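Local atomic coordinates of putative gdp-fucose protein o-fucosyltransferase 1 (Caenorhabditis elegans, PDB entry 3ZY2), a protein that belongs to the protein O-fucosyltransferase family of the GT-B fold and binds guanosine-5'-diphosphate. Residues 273-278 with 303-308. Residues are numbered along the deposited sequence; the frame is centred on the assembly and turned at random.
Sequences EKVGSI and YEIEAH
At the edge of one of the two Rossmann-like domains of this GT-B fold, the one whose sheet contains 282-287 and 307-308, Val275 of helix 264-278 meets Tyr303 and Ile305 of the chain that leads into the outermost strand 307-308. Helix 264-278 is followed by strand 282-287, helix 293-300 comes next, and residues 303-306 bring the chain back beside 282-287. The contact is thus made between two successive beta-alpha units of the parallel sheet, well away from the middle of the chain. It is small, 160 Å² in all, and mostly apolar, and no hydrogen bond crosses it.

Val275 is the hub. Its CG1 stands anti to the backbone N (chi1 161°) and sits over one face of the Tyr303 ring, 4.1 Å from the ring centroid and 19° off the normal. This is a CH-pi contact, shifted from the ring centre toward CG and CD2, with Val275 CG1 3.9 Å from Tyr303 CD2. The two side chains pass each other in opposite directions, and the phenol end of Tyr303 therefore runs on toward the helix backbone. There Gly276, which has no side chain, places its CA obliquely to the ring, 4.0 Å from Tyr303 OH.

Val275 is buried; Leu300 of helix 293-300, Val283 of strand 282-287 and Ala280 also touch it. Farther along, Ala307 packs on Ile293 and Ile296, and its N donates to Asn297 OD1, which joins Ala307 to helix 293-300.

Ile305 approaches Val275 tip to tip. Its CD1 reaches both valine methyls, 3.8 Å from Val275 CG1 and 4.1 Å from Val275 CG2.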
loop_
_atom_site.group_PDB
_atom_site.type_symbol
_atom_site.label_atom_id
_atom_site.label_comp_id
_atom_site.label_asym_id
_atom_site.label_seq_id
_atom_site.Cartn_x
_atom_site.Cartn_y
_atom_site.Cartn_z
ATOM N N GLU A 273 20.865 9.119 -38.339
ATOM C CA GLU A 273 20.309 7.979 -39.057
ATOM C C GLU A 273 18.829 8.200 -39.389
ATOM O O GLU A 273 18.391 8.000 -40.516
ATOM C CB GLU A 273 20.504 6.702 -38.221
ATOM C CG GLU A 273 20.373 5.435 -39.022
ATOM C CD GLU A 273 18.937 5.014 -39.241
ATOM O OE1 GLU A 273 18.125 5.121 -38.291
ATOM O OE2 GLU A 273 18.622 4.571 -40.373
ATOM N N LYS A 274 18.071 8.653 -38.400
ATOM C CA LYS A 274 16.636 8.846 -38.597
ATOM C C LYS A 274 16.356 10.030 -39.514
ATOM O O LYS A 274 15.432 9.980 -40.310
ATOM C CB LYS A 274 15.915 9.014 -37.261
ATOM C CG LYS A 274 16.020 7.791 -36.330
ATOM C CD LYS A 274 15.354 6.576 -36.925
ATOM C CE LYS A 274 15.472 5.359 -35.998
ATOM N NZ LYS A 274 14.874 4.157 -36.648
ATOM N N VAL A 275 17.160 11.092 -39.419
ATOM C CA VAL A 275 17.046 12.207 -40.367
ATOM C C VAL A 275 17.215 11.712 -41.811
ATOM O O VAL A 275 16.431 12.042 -42.701
ATOM C CB VAL A 275 18.061 13.320 -40.035
ATOM C CG1 VAL A 275 18.301 14.253 -41.224
ATOM C CG2 VAL A 275 17.558 14.127 -38.853
ATOM N N GLY A 276 18.260 10.904 -42.018
ATOM C CA GLY A 276 18.504 10.284 -43.314
ATOM C C GLY A 276 17.348 9.392 -43.756
ATOM O O GLY A 276 16.931 9.457 -44.914
ATOM N N SER A 277 16.817 8.597 -42.825
ATOM C CA SER A 277 15.776 7.604 -43.129
ATOM C C SER A 277 14.503 8.229 -43.707
ATOM O O SER A 277 13.862 7.643 -44.586
ATOM C CB SER A 277 15.443 6.733 -41.903
ATOM O OG SER A 277 14.630 7.429 -40.959
ATOM N N ILE A 278 14.151 9.432 -43.248
ATOM C CA ILE A 278 12.892 10.047 -43.697
ATOM C C ILE A 278 13.087 11.324 -44.535
ATOM O O ILE A 278 12.106 11.974 -44.921
ATOM C CB ILE A 278 11.903 10.348 -42.525
ATOM C CG1 ILE A 278 12.397 11.521 -41.655
ATOM C CG2 ILE A 278 11.692 9.097 -41.644
ATOM C CD1 ILE A 278 11.286 12.022 -40.709
ATOM N N TYR A 303 23.448 17.672 -43.657
ATOM C CA TYR A 303 22.093 17.678 -44.179
ATOM C C TYR A 303 21.533 19.088 -44.317
ATOM O O TYR A 303 20.458 19.259 -44.882
ATOM C CB TYR A 303 21.196 16.854 -43.252
ATOM C CG TYR A 303 21.507 15.390 -43.300
ATOM C CD1 TYR A 303 22.469 14.836 -42.464
ATOM C CD2 TYR A 303 20.866 14.560 -44.212
ATOM C CE1 TYR A 303 22.787 13.474 -42.538
ATOM C CE2 TYR A 303 21.169 13.214 -44.299
ATOM C CZ TYR A 303 22.118 12.677 -43.463
ATOM O OH TYR A 303 22.389 11.329 -43.549
ATOM N N GLU A 304 22.276 20.090 -43.826
ATOM C CA GLU A 304 21.866 21.505 -43.894
ATOM C C GLU A 304 20.473 21.680 -43.289
ATOM O O GLU A 304 19.585 22.329 -43.865
ATOM C CB GLU A 304 21.947 22.045 -45.325
ATOM C CG GLU A 304 23.363 22.075 -45.901
ATOM C CD GLU A 304 23.439 22.866 -47.208
ATOM O OE1 GLU A 304 22.434 22.912 -47.960
ATOM O OE2 GLU A 304 24.505 23.446 -47.476
ATOM N N ILE A 305 20.280 21.068 -42.124
ATOM C CA ILE A 305 19.075 21.291 -41.330
ATOM C C ILE A 305 19.486 21.530 -39.892
ATOM O O ILE A 305 20.656 21.303 -39.549
ATOM C CB ILE A 305 18.071 20.103 -41.420
ATOM C CG1 ILE A 305 18.618 18.838 -40.779
ATOM C CG2 ILE A 305 17.654 19.855 -42.859
ATOM C CD1 ILE A 305 17.530 17.870 -40.427
ATOM N N GLU A 306 18.534 21.979 -39.064
ATOM C CA GLU A 306 18.824 22.296 -37.658
ATOM C C GLU A 306 17.833 21.661 -36.713
ATOM O O GLU A 306 16.726 21.287 -37.116
ATOM C CB GLU A 306 18.858 23.816 -37.421
ATOM C CG GLU A 306 20.098 24.485 -38.009
ATOM C CD GLU A 306 20.281 25.943 -37.572
ATOM O OE1 GLU A 306 19.326 26.580 -37.067
ATOM O OE2 GLU A 306 21.410 26.454 -37.737
ATOM N N ALA A 307 18.282 21.518 -35.466
ATOM C CA ALA A 307 17.447 21.123 -34.346
ATOM C C ALA A 307 16.942 22.385 -33.668
ATOM O O ALA A 307 17.652 23.412 -33.599
ATOM C CB ALA A 307 18.245 20.312 -33.382
ATOM N N HIS A 308 15.727 22.295 -33.159
ATOM C CA HIS A 308 15.046 23.425 -32.550
ATOM C C HIS A 308 14.388 22.972 -31.257
ATOM O O HIS A 308 13.952 21.824 -31.129
ATOM C CB HIS A 308 13.953 23.967 -33.484
ATOM C CG HIS A 308 14.435 24.372 -34.836
ATOM N ND1 HIS A 308 14.649 23.470 -35.855
ATOM C CD2 HIS A 308 14.714 25.592 -35.349
ATOM C CE1 HIS A 308 15.051 24.119 -36.934
ATOM N NE2 HIS A 308 15.091 25.405 -36.654
#